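PDB 2ISM: putative oxidoreductase from Thermus thermophilus, which is of undetermined function but belongs to a family of oxidoreductases built as six-bladed beta-propellers, and binds a calcium ion. Local coordinates for residues R292-G297 with R306-L311; Q162-L167 with P194-L199; A274-D279 with V320-D325; P128-G133 with V155-L160. All coordinates share one frame; numbering follows the deposited sequence.

Contact 1: R292-G297 with R306-L311; sequences RLVLEG and RVETAL
Arg306 lies across Val294 at the start of this antiparallel pairing. Its CG sits between the backbone N and the carbonyl carbon (chi1 61°), and from there the extended chain lays the guanidinium over the valine, with Val294 CG2 3.7 Å from the guanidinium plane and over its centre. Arg306 O accepts from Val294 N at 2.9 Å. Val307 follows on the other face, where its CG1 lies alongside Leu293 CD1 at 4.2 Å. Glu308 pairs with Arg292 through both backbone bonds, Glu308 N reaching Arg292 O at 2.9 Å. Its carboxylate is shared by two arginines. Arg306 NE, with OE2 in the plane of its guanidinium, reaches Glu308 OE2 at 2.9 Å from above the carboxylate plane, whereas Arg292 NH1 makes a weak salt-bridge bond to Glu308 OE1 at 3.1 Å, the two flat groups standing 87° apart. Ala310 CB lies over one face of the Arg292 guanidinium, toward its rim, 3.7 Å from Arg292 NH2. Ala310 and Leu311 form a classic beta bulge opposite Leu290. Within its propeller blade, strand 301-312 is outermost; strand 289-298 lies between it and strand 279-284, whose Tyr281 OH bonds Arg292 NE, while Lys212 of the second subunit packs on Arg292.

Contact 2: Q162-L167 with P194-L199; sequences QDLASL and PEVYSL
Leu164 and Leu199 cross obliquely, methyl against methyl, with Leu164 CD2 3.8 Å from Leu199 CD1. Leu199 carries its CG between the backbone N and the carbonyl carbon (chi1 66°), and this lifts CD1 toward the loop, where it also meets the carbonyl of Gln162 (Gln162 O to Leu199 CD1 3.9 Å). The same Leu164 methyl comes within 4.4 Å of Val196 CG1, so one leucine branch bridges two side chains of residues 194-199. At the other end Leu167 and Glu195 meet at an angle, Leu167 CD2 lying 4.0 Å from Glu195 OE1; the glutamate chain is bent at chi2 (88°), and its OE2 is paired with Arg193. The segments touch by van der Waals contact. The loop is shaped partly from within, by a type I turn (Ser166 N to Asp163 O) and an Asx turn (Ala165 N to Asp163 OD1), both 2.9 Å, and partly by Lys170 NZ, which bonds Asp163 O and Ser166 O. Gln162 reaches on to Trp245 and Asn242, its side chain about 8 Å from the bound calcium ion. The loop runs between strands 148-151 and 170-174 of one propeller blade and leans on strand 196-199, the outermost of that blade, which pairs with strand 170-174.

Contact 3: A274-D279 with V320-D325; sequences AFFRGD and VQVGPD
Val322 holds CG1 anti to its backbone N (chi1 -179°), which leaves CG2 on the N side, directed at Phe275 and Phe276; Phe276 likewise has CG anti to its N (chi1 -179°), bringing the ring to the same methyl. The meeting is one of blade against blade in a six-bladed beta-propeller: strands 270-276 and 317-322 belong to adjacent blades. Residues 274-276 and 320-322 diverge by 44°, their axes 6.7 Å apart at closest, packing side chain on side chain and side chain on backbone, without strand pairing. Phe276 CD1 lies 4.0 Å from Val322 CG2. Further back along the strands, Ala274 CB fits against the opposite backbone, 3.6 Å from Val320 O, and touches Val320 CG2 at 4.1 Å. Beyond Phe276 the chain reverses in a type I' turn, where the reciprocal bonds Asp279 N to Phe276 O and Phe276 N to Asp279 O close the turn and start the hairpin to strand 279-284. Leu328 of strand 328-332 packs against Phe276, Val320 and Val322. Arg277 CG lies over the centre of one face of the Phe276 ring, and Arg277 also packs on Arg277 of the second subunit. Tightest across the contact is Val322 CG2 against the carbonyl of Phe275, 3.2 Å from Phe275 O.

Contact 4: P128-G133 with V155-L160; sequences PARPHG and VYEREL
Arg130 and Glu157 supply the charged part of this loop-to-loop contact. Their side chains cross at about a right angle, yet the guanidinium and carboxylate planes are only 27° apart, and Arg130 NE approaches Glu157 OE2 at 2.8 Å in a salt bridge whose hydrogen bond is weak, bent to 128° at the hydrogen. A water also links the two groups, donating to Glu157 OE1 at 2.6 Å and accepting a weak bond from Arg130 NH2. The other polar link is also weak. His132 NE2 gives its proton to Val155 O at 3.1 Å, the oxygen lying at the ring edge near its plane; CG of the histidine stands between the backbone N and the carbonyl carbon (chi1 55°), and this sets the ring so that Arg130 CB lies over one face, toward its rim. Tyr156 CB also meets that nitrogen, 3.8 Å from His132 NE2.

Van der Waals contact centres on Val155, whose two methyls diverge. Val155 CG1 presses on the proline, 3.8 Å from Pro128 CB and 3.4 Å from Pro128 O, while Val155 CG2 rests 3.7 Å from Arg130 CG. Leu160 CD1 adds a looser touch on Pro128 CB. Within each loop, Gly133 N to Arg130 O closes a type I turn and Leu160 N bonds Glu157 O.

Tyr156 stacks on His135 of the connection leading into strand 140-142. Residues 128-133 lead from strand 117-127, the outermost of one blade, to strand 140-142 of the next, whereas residues 155-160 belong to the loop joining strands 148-151 and 170-174 of that next blade.

How the contacts relate
Following the chain, contact 4 closes first, tying the connection after strand 117-127 to the loop beyond strand 148-151. That same loop continues into contact 2, which joins it to the outer strand of its own blade; the two contacts touch where Ser166 and Leu167 pack on Leu160 and Pro128. Both are complete before contact 3 opens. Contact 3 then spans a whole blade, from its first strand to a strand of the next, and encloses contact 1, the pairing of that blade's last two strands. Asp279 packs on Arg292 and Phe275 on Leu295, so contacts 1 and 3 also meet in space. Contacts 2 and 3 lie on opposite sides of the chain's centre, their centres about 29 Å apart.

Contact 1: R292-G297 with R306-L311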
loop_
_atom_site.group_PDB
_atom_site.type_symbol
_atom_site.label_atom_id
_atom_site.label_comp_id
_atom_site.label_asym_id
_atom_site.label_seq_id
_atom_site.Cartn_x
_atom_site.Cartn_y
_atom_site.Cartn_z
ATOM N N ARG B 292 6.456 11.775 -2.839
ATOM C CA ARG B 292 6.718 10.533 -2.131
ATOM C C ARG B 292 8.156 10.602 -1.635
ATOM O O ARG B 292 9.082 10.782 -2.427
ATOM C CB ARG B 292 6.553 9.341 -3.082
ATOM C CG ARG B 292 6.890 7.992 -2.470
ATOM C CD ARG B 292 6.991 6.887 -3.524
ATOM N NE ARG B 292 5.708 6.591 -4.157
ATOM C CZ ARG B 292 5.391 6.919 -5.406
ATOM N NH1 ARG B 292 6.264 7.559 -6.175
ATOM N NH2 ARG B 292 4.193 6.608 -5.887
ATOM N N LEU B 293 8.341 10.494 -0.323
ATOM C CA LEU B 293 9.678 10.531 0.258
ATOM C C LEU B 293 10.087 9.108 0.620
ATOM O O LEU B 293 9.429 8.450 1.426
ATOM C CB LEU B 293 9.708 11.417 1.511
ATOM C CG LEU B 293 9.873 12.930 1.336
ATOM C CD1 LEU B 293 8.769 13.492 0.457
ATOM C CD2 LEU B 293 9.852 13.590 2.702
ATOM N N VAL B 294 11.162 8.630 0.003
ATOM C CA VAL B 294 11.654 7.285 0.266
ATOM C C VAL B 294 12.638 7.370 1.421
ATOM O O VAL B 294 13.669 8.037 1.325
ATOM C CB VAL B 294 12.361 6.699 -0.971
ATOM C CG1 VAL B 294 12.757 5.255 -0.704
ATOM C CG2 VAL B 294 11.441 6.789 -2.183
ATOM N N LEU B 295 12.313 6.690 2.515
ATOM C CA LEU B 295 13.146 6.723 3.705
ATOM C C LEU B 295 14.043 5.508 3.901
ATOM O O LEU B 295 13.731 4.397 3.467
ATOM C CB LEU B 295 12.265 6.877 4.945
ATOM C CG LEU B 295 11.168 7.944 4.913
ATOM C CD1 LEU B 295 10.395 7.905 6.222
ATOM C CD2 LEU B 295 11.779 9.315 4.686
ATOM N N GLU B 296 15.163 5.744 4.573
ATOM C CA GLU B 296 16.119 4.699 4.890
ATOM C C GLU B 296 16.597 4.964 6.309
ATOM O O GLU B 296 16.922 6.099 6.660
ATOM C CB GLU B 296 17.311 4.727 3.931
ATOM C CG GLU B 296 18.415 3.752 4.317
ATOM C CD GLU B 296 19.497 3.633 3.261
ATOM O OE1 GLU B 296 19.185 3.184 2.137
ATOM O OE2 GLU B 296 20.658 3.987 3.557
ATOM N N GLY B 297 16.623 3.922 7.128
ATOM C CA GLY B 297 17.075 4.098 8.492
ATOM C C GLY B 297 16.299 3.299 9.514
ATOM O O GLY B 297 15.720 2.255 9.211
ATOM N N ARG B 306 15.367 9.334 -1.657
ATOM C CA ARG B 306 14.948 10.050 -2.853
ATOM C C ARG B 306 13.518 10.568 -2.733
ATOM O O ARG B 306 12.726 10.074 -1.930
ATOM C CB ARG B 306 15.058 9.141 -4.082
ATOM C CG ARG B 306 14.182 7.895 -4.025
ATOM C CD ARG B 306 14.229 7.124 -5.342
ATOM N NE ARG B 306 13.364 5.948 -5.323
ATOM C CZ ARG B 306 13.613 4.842 -4.627
ATOM N NH1 ARG B 306 14.711 4.750 -3.889
ATOM N NH2 ARG B 306 12.756 3.831 -4.662
ATOM N N VAL B 307 13.206 11.572 -3.542
ATOM C CA VAL B 307 11.880 12.171 -3.564
ATOM C C VAL B 307 11.303 11.978 -4.961
ATOM O O VAL B 307 11.971 12.258 -5.957
ATOM C CB VAL B 307 11.952 13.681 -3.245
ATOM C CG1 VAL B 307 10.556 14.287 -3.254
ATOM C CG2 VAL B 307 12.614 13.889 -1.891
ATOM N N GLU B 308 10.068 11.489 -5.033
ATOM C CA GLU B 308 9.412 11.257 -6.315
ATOM C C GLU B 308 8.028 11.891 -6.337
ATOM O O GLU B 308 7.401 12.062 -5.297
ATOM C CB GLU B 308 9.271 9.752 -6.570
ATOM C CG GLU B 308 10.546 8.951 -6.319
ATOM C CD GLU B 308 10.364 7.460 -6.555
ATOM O OE1 GLU B 308 9.330 6.908 -6.125
ATOM O OE2 GLU B 308 11.262 6.835 -7.159
ATOM N N THR B 309 7.553 12.240 -7.528
ATOM C CA THR B 309 6.225 12.822 -7.661
ATOM C C THR B 309 5.229 11.680 -7.813
ATOM O O THR B 309 5.344 10.868 -8.729
ATOM C CB THR B 309 6.131 13.739 -8.891
ATOM O OG1 THR B 309 6.979 14.876 -8.700
ATOM C CG2 THR B 309 4.696 14.208 -9.102
ATOM N N ALA B 310 4.260 11.616 -6.906
ATOM C CA ALA B 310 3.252 10.559 -6.935
ATOM C C ALA B 310 1.954 11.011 -7.595
ATOM O O ALA B 310 1.164 10.188 -8.058
ATOM C CB ALA B 310 2.972 10.068 -5.518
ATOM N N LEU B 311 1.727 12.320 -7.627
ATOM C CA LEU B 311 0.521 12.858 -8.245
ATOM C C LEU B 311 0.741 14.299 -8.692
ATOM O O LEU B 311 1.383 15.081 -7.996
ATOM C CB LEU B 311 -0.655 12.810 -7.264
ATOM C CG LEU B 311 -1.995 13.273 -7.842
ATOM C CD1 LEU B 311 -2.476 12.237 -8.841
ATOM C CD2 LEU B 311 -3.027 13.465 -6.729
#

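Contact 2: Q162-L167 with P194-L199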
loop_
_atom_site.group_PDB
_atom_site.type_symbol
_atom_site.label_atom_id
_atom_site.label_comp_id
_atom_site.label_asym_id
_atom_site.label_seq_id
_atom_site.Cartn_x
_atom_site.Cartn_y
_atom_site.Cartn_z
ATOM N N GLN B 162 9.220 30.467 20.101
ATOM C CA GLN B 162 10.246 30.157 21.099
ATOM C C GLN B 162 9.777 30.412 22.529
ATOM O O GLN B 162 10.465 30.068 23.491
ATOM C CB GLN B 162 11.501 30.994 20.829
ATOM C CG GLN B 162 12.249 30.631 19.558
ATOM C CD GLN B 162 12.779 29.212 19.589
ATOM O OE1 GLN B 162 13.357 28.778 20.585
ATOM N NE2 GLN B 162 12.596 28.485 18.493
ATOM N N ASP B 163 8.601 31.012 22.661
ATOM C CA ASP B 163 8.036 31.344 23.963
ATOM C C ASP B 163 7.217 30.185 24.541
ATOM O O ASP B 163 6.115 29.904 24.074
ATOM C CB ASP B 163 7.160 32.594 23.808
ATOM C CG ASP B 163 6.645 33.131 25.132
ATOM O OD1 ASP B 163 6.925 32.530 26.193
ATOM O OD2 ASP B 163 5.947 34.168 25.100
ATOM N N LEU B 164 7.750 29.514 25.557
ATOM C CA LEU B 164 7.027 28.401 26.169
ATOM C C LEU B 164 5.702 28.832 26.792
ATOM O O LEU B 164 4.835 27.997 27.053
ATOM C CB LEU B 164 7.886 27.715 27.235
ATOM C CG LEU B 164 9.027 26.839 26.715
ATOM C CD1 LEU B 164 9.803 26.263 27.890
ATOM C CD2 LEU B 164 8.461 25.723 25.848
ATOM N N ALA B 165 5.550 30.133 27.026
ATOM C CA ALA B 165 4.329 30.668 27.620
ATOM C C ALA B 165 3.234 30.895 26.580
ATOM O O ALA B 165 2.081 31.171 26.931
ATOM C CB ALA B 165 4.634 31.973 28.352
ATOM N N SER B 166 3.593 30.783 25.303
ATOM C CA SER B 166 2.632 30.970 24.218
ATOM C C SER B 166 2.218 29.648 23.575
ATOM O O SER B 166 3.044 28.762 23.386
ATOM C CB SER B 166 3.224 31.886 23.141
ATOM O OG SER B 166 2.366 31.954 22.013
ATOM N N LEU B 167 0.937 29.526 23.235
ATOM C CA LEU B 167 0.435 28.313 22.593
ATOM C C LEU B 167 0.709 28.345 21.083
ATOM O O LEU B 167 0.387 27.387 20.374
ATOM C CB LEU B 167 -1.078 28.167 22.817
ATOM C CG LEU B 167 -1.616 27.925 24.229
ATOM C CD1 LEU B 167 -3.141 27.934 24.197
ATOM C CD2 LEU B 167 -1.096 26.591 24.753
ATOM N N PRO B 194 1.678 23.890 29.977
ATOM C CA PRO B 194 1.801 22.435 30.103
ATOM C C PRO B 194 1.318 21.641 28.888
ATOM O O PRO B 194 1.638 20.462 28.744
ATOM C CB PRO B 194 1.004 22.132 31.373
ATOM C CG PRO B 194 -0.072 23.180 31.342
ATOM C CD PRO B 194 0.692 24.427 30.931
ATOM N N GLU B 195 0.562 22.289 28.006
ATOM C CA GLU B 195 0.053 21.618 26.812
ATOM C C GLU B 195 1.120 21.429 25.730
ATOM O O GLU B 195 0.961 20.597 24.839
ATOM C CB GLU B 195 -1.118 22.407 26.209
ATOM C CG GLU B 195 -2.296 22.624 27.155
ATOM C CD GLU B 195 -2.151 23.874 28.006
ATOM O OE1 GLU B 195 -1.032 24.422 28.086
ATOM O OE2 GLU B 195 -3.163 24.304 28.599
ATOM N N VAL B 196 2.208 22.190 25.813
ATOM C CA VAL B 196 3.265 22.121 24.801
ATOM C C VAL B 196 4.026 20.806 24.698
ATOM O O VAL B 196 4.559 20.303 25.688
ATOM C CB VAL B 196 4.297 23.254 24.998
ATOM C CG1 VAL B 196 5.461 23.083 24.024
ATOM C CG2 VAL B 196 3.630 24.595 24.778
ATOM N N TYR B 197 4.072 20.264 23.483
ATOM C CA TYR B 197 4.778 19.022 23.210
ATOM C C TYR B 197 6.103 19.370 22.531
ATOM O O TYR B 197 7.151 18.838 22.900
ATOM C CB TYR B 197 3.943 18.125 22.302
ATOM C CG TYR B 197 4.493 16.724 22.139
ATOM C CD1 TYR B 197 4.475 15.818 23.201
ATOM C CD2 TYR B 197 5.012 16.296 20.916
ATOM C CE1 TYR B 197 4.955 14.515 23.047
ATOM C CE2 TYR B 197 5.495 15.001 20.749
ATOM C CZ TYR B 197 5.459 14.117 21.816
ATOM O OH TYR B 197 5.906 12.828 21.644
ATOM N N SER B 198 6.049 20.250 21.530
ATOM C CA SER B 198 7.253 20.704 20.826
ATOM C C SER B 198 7.097 22.184 20.469
ATOM O O SER B 198 5.981 22.690 20.372
ATOM C CB SER B 198 7.514 19.868 19.560
ATOM O OG SER B 198 6.498 20.027 18.589
ATOM N N LEU B 199 8.212 22.883 20.290
ATOM C CA LEU B 199 8.156 24.310 19.974
ATOM C C LEU B 199 9.087 24.671 18.823
ATOM O O LEU B 199 9.747 23.805 18.257
ATOM C CB LEU B 199 8.529 25.141 21.209
ATOM C CG LEU B 199 9.970 25.026 21.723
ATOM C CD1 LEU B 199 10.299 26.240 22.582
ATOM C CD2 LEU B 199 10.156 23.734 22.507
#

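Contact 3: A274-D279 with V320-D325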
loop_
_atom_site.group_PDB
_atom_site.type_symbol
_atom_site.label_atom_id
_atom_site.label_comp_id
_atom_site.label_asym_id
_atom_site.label_seq_id
_atom_site.Cartn_x
_atom_site.Cartn_y
_atom_site.Cartn_z
ATOM N N ALA B 274 1.358 11.829 5.142
ATOM C CA ALA B 274 0.893 10.541 5.638
ATOM C C ALA B 274 1.775 9.397 5.177
ATOM O O ALA B 274 2.378 9.458 4.105
ATOM C CB ALA B 274 -0.541 10.297 5.178
ATOM N N PHE B 275 1.848 8.352 5.998
ATOM C CA PHE B 275 2.628 7.172 5.654
ATOM C C PHE B 275 1.714 6.258 4.850
ATOM O O PHE B 275 0.591 5.958 5.259
ATOM C CB PHE B 275 3.138 6.488 6.924
ATOM C CG PHE B 275 4.339 7.169 7.523
ATOM C CD1 PHE B 275 5.614 6.928 7.015
ATOM C CD2 PHE B 275 4.195 8.081 8.561
ATOM C CE1 PHE B 275 6.727 7.588 7.534
ATOM C CE2 PHE B 275 5.302 8.748 9.088
ATOM C CZ PHE B 275 6.569 8.502 8.573
ATOM N N PHE B 276 2.200 5.835 3.692
ATOM C CA PHE B 276 1.430 5.001 2.781
ATOM C C PHE B 276 2.395 4.089 2.030
ATOM O O PHE B 276 3.307 4.562 1.354
ATOM C CB PHE B 276 0.680 5.922 1.806
ATOM C CG PHE B 276 -0.184 5.207 0.805
ATOM C CD1 PHE B 276 -1.317 4.510 1.209
ATOM C CD2 PHE B 276 0.107 5.286 -0.556
ATOM C CE1 PHE B 276 -2.155 3.902 0.270
ATOM C CE2 PHE B 276 -0.723 4.684 -1.502
ATOM C CZ PHE B 276 -1.857 3.992 -1.088
ATOM N N ARG B 277 2.201 2.784 2.176
ATOM C CA ARG B 277 3.041 1.791 1.511
ATOM C C ARG B 277 4.536 1.918 1.795
ATOM O O ARG B 277 5.365 1.811 0.888
ATOM C CB ARG B 277 2.779 1.827 0.002
ATOM C CG ARG B 277 1.327 1.504 -0.324
ATOM C CD ARG B 277 1.039 1.485 -1.808
ATOM N NE ARG B 277 -0.373 1.207 -2.058
ATOM C CZ ARG B 277 -0.922 1.157 -3.267
ATOM N NH1 ARG B 277 -0.174 1.362 -4.342
ATOM N NH2 ARG B 277 -2.218 0.910 -3.399
ATOM N N GLY B 278 4.873 2.141 3.062
ATOM C CA GLY B 278 6.264 2.249 3.457
ATOM C C GLY B 278 6.956 3.558 3.132
ATOM O O GLY B 278 8.126 3.738 3.470
ATOM N N ASP B 279 6.248 4.473 2.480
ATOM C CA ASP B 279 6.833 5.760 2.130
ATOM C C ASP B 279 6.067 6.902 2.787
ATOM O O ASP B 279 4.931 6.729 3.226
ATOM C CB ASP B 279 6.831 5.950 0.610
ATOM C CG ASP B 279 7.643 4.890 -0.110
ATOM O OD1 ASP B 279 8.826 4.697 0.248
ATOM O OD2 ASP B 279 7.099 4.252 -1.036
ATOM N N VAL B 320 -4.257 14.755 3.196
ATOM C CA VAL B 320 -3.805 13.458 2.709
ATOM C C VAL B 320 -3.865 12.480 3.876
ATOM O O VAL B 320 -3.212 12.676 4.902
ATOM C CB VAL B 320 -2.365 13.516 2.112
ATOM C CG1 VAL B 320 -1.414 14.190 3.073
ATOM C CG2 VAL B 320 -1.881 12.107 1.789
ATOM N N GLN B 321 -4.677 11.441 3.719
ATOM C CA GLN B 321 -4.856 10.434 4.756
ATOM C C GLN B 321 -5.128 9.068 4.167
ATOM O O GLN B 321 -5.726 8.949 3.099
ATOM C CB GLN B 321 -6.043 10.776 5.656
ATOM C CG GLN B 321 -5.784 11.793 6.736
ATOM C CD GLN B 321 -6.771 11.648 7.874
ATOM O OE1 GLN B 321 -6.685 10.711 8.668
ATOM N NE2 GLN B 321 -7.730 12.564 7.947
ATOM N N VAL B 322 -4.703 8.037 4.882
ATOM C CA VAL B 322 -4.937 6.671 4.440
ATOM C C VAL B 322 -6.320 6.303 4.960
ATOM O O VAL B 322 -6.597 6.459 6.146
ATOM C CB VAL B 322 -3.897 5.700 5.032
ATOM C CG1 VAL B 322 -4.167 4.283 4.535
ATOM C CG2 VAL B 322 -2.500 6.140 4.640
ATOM N N GLY B 323 -7.190 5.836 4.070
ATOM C CA GLY B 323 -8.534 5.465 4.477
ATOM C C GLY B 323 -8.610 4.058 5.047
ATOM O O GLY B 323 -7.649 3.297 4.946
ATOM N N PRO B 324 -9.741 3.681 5.658
ATOM C CA PRO B 324 -9.907 2.344 6.238
ATOM C C PRO B 324 -9.725 1.250 5.189
ATOM O O PRO B 324 -9.367 0.116 5.509
ATOM C CB PRO B 324 -11.332 2.381 6.785
ATOM C CG PRO B 324 -11.522 3.832 7.126
ATOM C CD PRO B 324 -10.926 4.514 5.922
ATOM N N ASP B 325 -9.977 1.610 3.935
ATOM C CA ASP B 325 -9.857 0.687 2.814
ATOM C C ASP B 325 -8.410 0.485 2.378
ATOM O O ASP B 325 -8.132 -0.322 1.492
ATOM C CB ASP B 325 -10.666 1.210 1.627
ATOM C CG ASP B 325 -10.439 2.694 1.373
ATOM O OD1 ASP B 325 -9.380 3.219 1.782
ATOM O OD2 ASP B 325 -11.316 3.336 0.759
#

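Contact 4: P128-G133 with V155-L160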
loop_
_atom_site.group_PDB
_atom_site.type_symbol
_atom_site.label_atom_id
_atom_site.label_comp_id
_atom_site.label_asym_id
_atom_site.label_seq_id
_atom_site.Cartn_x
_atom_site.Cartn_y
_atom_site.Cartn_z
ATOM N N PRO B 128 -3.334 31.487 19.738
ATOM C CA PRO B 128 -3.175 32.733 18.983
ATOM C C PRO B 128 -3.836 32.796 17.604
ATOM O O PRO B 128 -3.872 31.818 16.857
ATOM C CB PRO B 128 -1.657 32.887 18.889
ATOM C CG PRO B 128 -1.181 32.270 20.166
ATOM C CD PRO B 128 -2.036 31.027 20.268
ATOM N N ALA B 129 -4.351 33.979 17.289
ATOM C CA ALA B 129 -4.967 34.279 16.005
ATOM C C ALA B 129 -4.867 35.794 15.872
ATOM O O ALA B 129 -4.868 36.503 16.874
ATOM C CB ALA B 129 -6.426 33.845 15.990
ATOM N N ARG B 130 -4.758 36.291 14.646
ATOM C CA ARG B 130 -4.675 37.732 14.419
ATOM C C ARG B 130 -5.636 38.111 13.298
ATOM O O ARG B 130 -6.047 37.258 12.515
ATOM C CB ARG B 130 -3.238 38.143 14.069
ATOM C CG ARG B 130 -2.277 38.114 15.265
ATOM C CD ARG B 130 -2.779 39.015 16.393
ATOM N NE ARG B 130 -1.943 38.966 17.590
ATOM C CZ ARG B 130 -2.310 39.452 18.776
ATOM N NH1 ARG B 130 -3.501 40.020 18.926
ATOM N NH2 ARG B 130 -1.486 39.376 19.814
ATOM N N PRO B 131 -6.023 39.395 13.219
ATOM C CA PRO B 131 -6.951 39.860 12.184
ATOM C C PRO B 131 -6.611 39.439 10.764
ATOM O O PRO B 131 -7.506 39.201 9.958
ATOM C CB PRO B 131 -6.923 41.375 12.358
ATOM C CG PRO B 131 -6.753 41.516 13.835
ATOM C CD PRO B 131 -5.661 40.504 14.121
ATOM N N HIS B 132 -5.321 39.349 10.455
ATOM C CA HIS B 132 -4.907 38.965 9.113
ATOM C C HIS B 132 -5.208 37.493 8.820
ATOM O O HIS B 132 -5.235 37.083 7.665
ATOM C CB HIS B 132 -3.415 39.274 8.905
ATOM C CG HIS B 132 -2.509 38.663 9.927
ATOM N ND1 HIS B 132 -1.681 39.417 10.734
ATOM C CD2 HIS B 132 -2.262 37.369 10.243
ATOM C CE1 HIS B 132 -0.963 38.615 11.499
ATOM N NE2 HIS B 132 -1.295 37.368 11.221
ATOM N N GLY B 133 -5.445 36.716 9.876
ATOM C CA GLY B 133 -5.767 35.304 9.726
ATOM C C GLY B 133 -4.663 34.404 9.197
ATOM O O GLY B 133 -4.920 33.259 8.810
ATOM N N VAL B 155 1.137 33.091 14.179
ATOM C CA VAL B 155 0.395 34.243 13.664
ATOM C C VAL B 155 1.224 35.424 13.166
ATOM O O VAL B 155 0.844 36.580 13.348
ATOM C CB VAL B 155 -0.625 34.747 14.716
ATOM C CG1 VAL B 155 -1.547 33.605 15.112
ATOM C CG2 VAL B 155 0.099 35.305 15.948
ATOM N N TYR B 156 2.343 35.121 12.516
ATOM C CA TYR B 156 3.243 36.133 11.968
ATOM C C TYR B 156 3.954 36.980 13.025
ATOM O O TYR B 156 4.401 38.093 12.752
ATOM C CB TYR B 156 2.502 37.044 10.982
ATOM C CG TYR B 156 3.143 37.068 9.612
ATOM C CD1 TYR B 156 2.701 36.226 8.593
ATOM C CD2 TYR B 156 4.227 37.904 9.350
ATOM C CE1 TYR B 156 3.326 36.219 7.343
ATOM C CE2 TYR B 156 4.858 37.904 8.110
ATOM C CZ TYR B 156 4.405 37.063 7.113
ATOM O OH TYR B 156 5.034 37.076 5.886
ATOM N N GLU B 157 4.039 36.443 14.235
ATOM C CA GLU B 157 4.740 37.087 15.342
ATOM C C GLU B 157 5.718 35.985 15.729
ATOM O O GLU B 157 5.549 35.287 16.726
ATOM C CB GLU B 157 3.758 37.425 16.470
ATOM C CG GLU B 157 2.903 38.663 16.160
ATOM C CD GLU B 157 1.709 38.839 17.090
ATOM O OE1 GLU B 157 1.827 38.523 18.293
ATOM O OE2 GLU B 157 0.652 39.311 16.617
ATOM N N ARG B 158 6.731 35.832 14.881
ATOM C CA ARG B 158 7.745 34.794 15.004
ATOM C C ARG B 158 8.284 34.443 16.388
ATOM O O ARG B 158 8.566 33.275 16.653
ATOM C CB ARG B 158 8.905 35.105 14.055
ATOM C CG ARG B 158 9.666 36.380 14.358
ATOM C CD ARG B 158 10.598 36.709 13.203
ATOM N NE ARG B 158 9.882 37.321 12.087
ATOM C CZ ARG B 158 10.180 37.128 10.806
ATOM N NH1 ARG B 158 9.476 37.735 9.858
ATOM N NH2 ARG B 158 11.170 36.313 10.470
ATOM N N GLU B 159 8.423 35.427 17.269
ATOM C CA GLU B 159 8.946 35.157 18.608
ATOM C C GLU B 159 8.062 34.254 19.466
ATOM O O GLU B 159 8.529 33.679 20.451
ATOM C CB GLU B 159 9.206 36.465 19.357
ATOM C CG GLU B 159 10.471 37.183 18.920
ATOM C CD GLU B 159 11.696 36.286 18.981
ATOM O OE1 GLU B 159 11.946 35.681 20.047
ATOM O OE2 GLU B 159 12.411 36.188 17.960
ATOM N N LEU B 160 6.790 34.126 19.106
ATOM C CA LEU B 160 5.898 33.275 19.883
ATOM C C LEU B 160 6.367 31.823 19.876
ATOM O O LEU B 160 6.244 31.123 20.881
ATOM C CB LEU B 160 4.469 33.344 19.332
ATOM C CG LEU B 160 3.755 34.698 19.397
ATOM C CD1 LEU B 160 2.327 34.546 18.890
ATOM C CD2 LEU B 160 3.755 35.215 20.826
HETATM O O HOH W 1 -0.202 37.186 19.334
#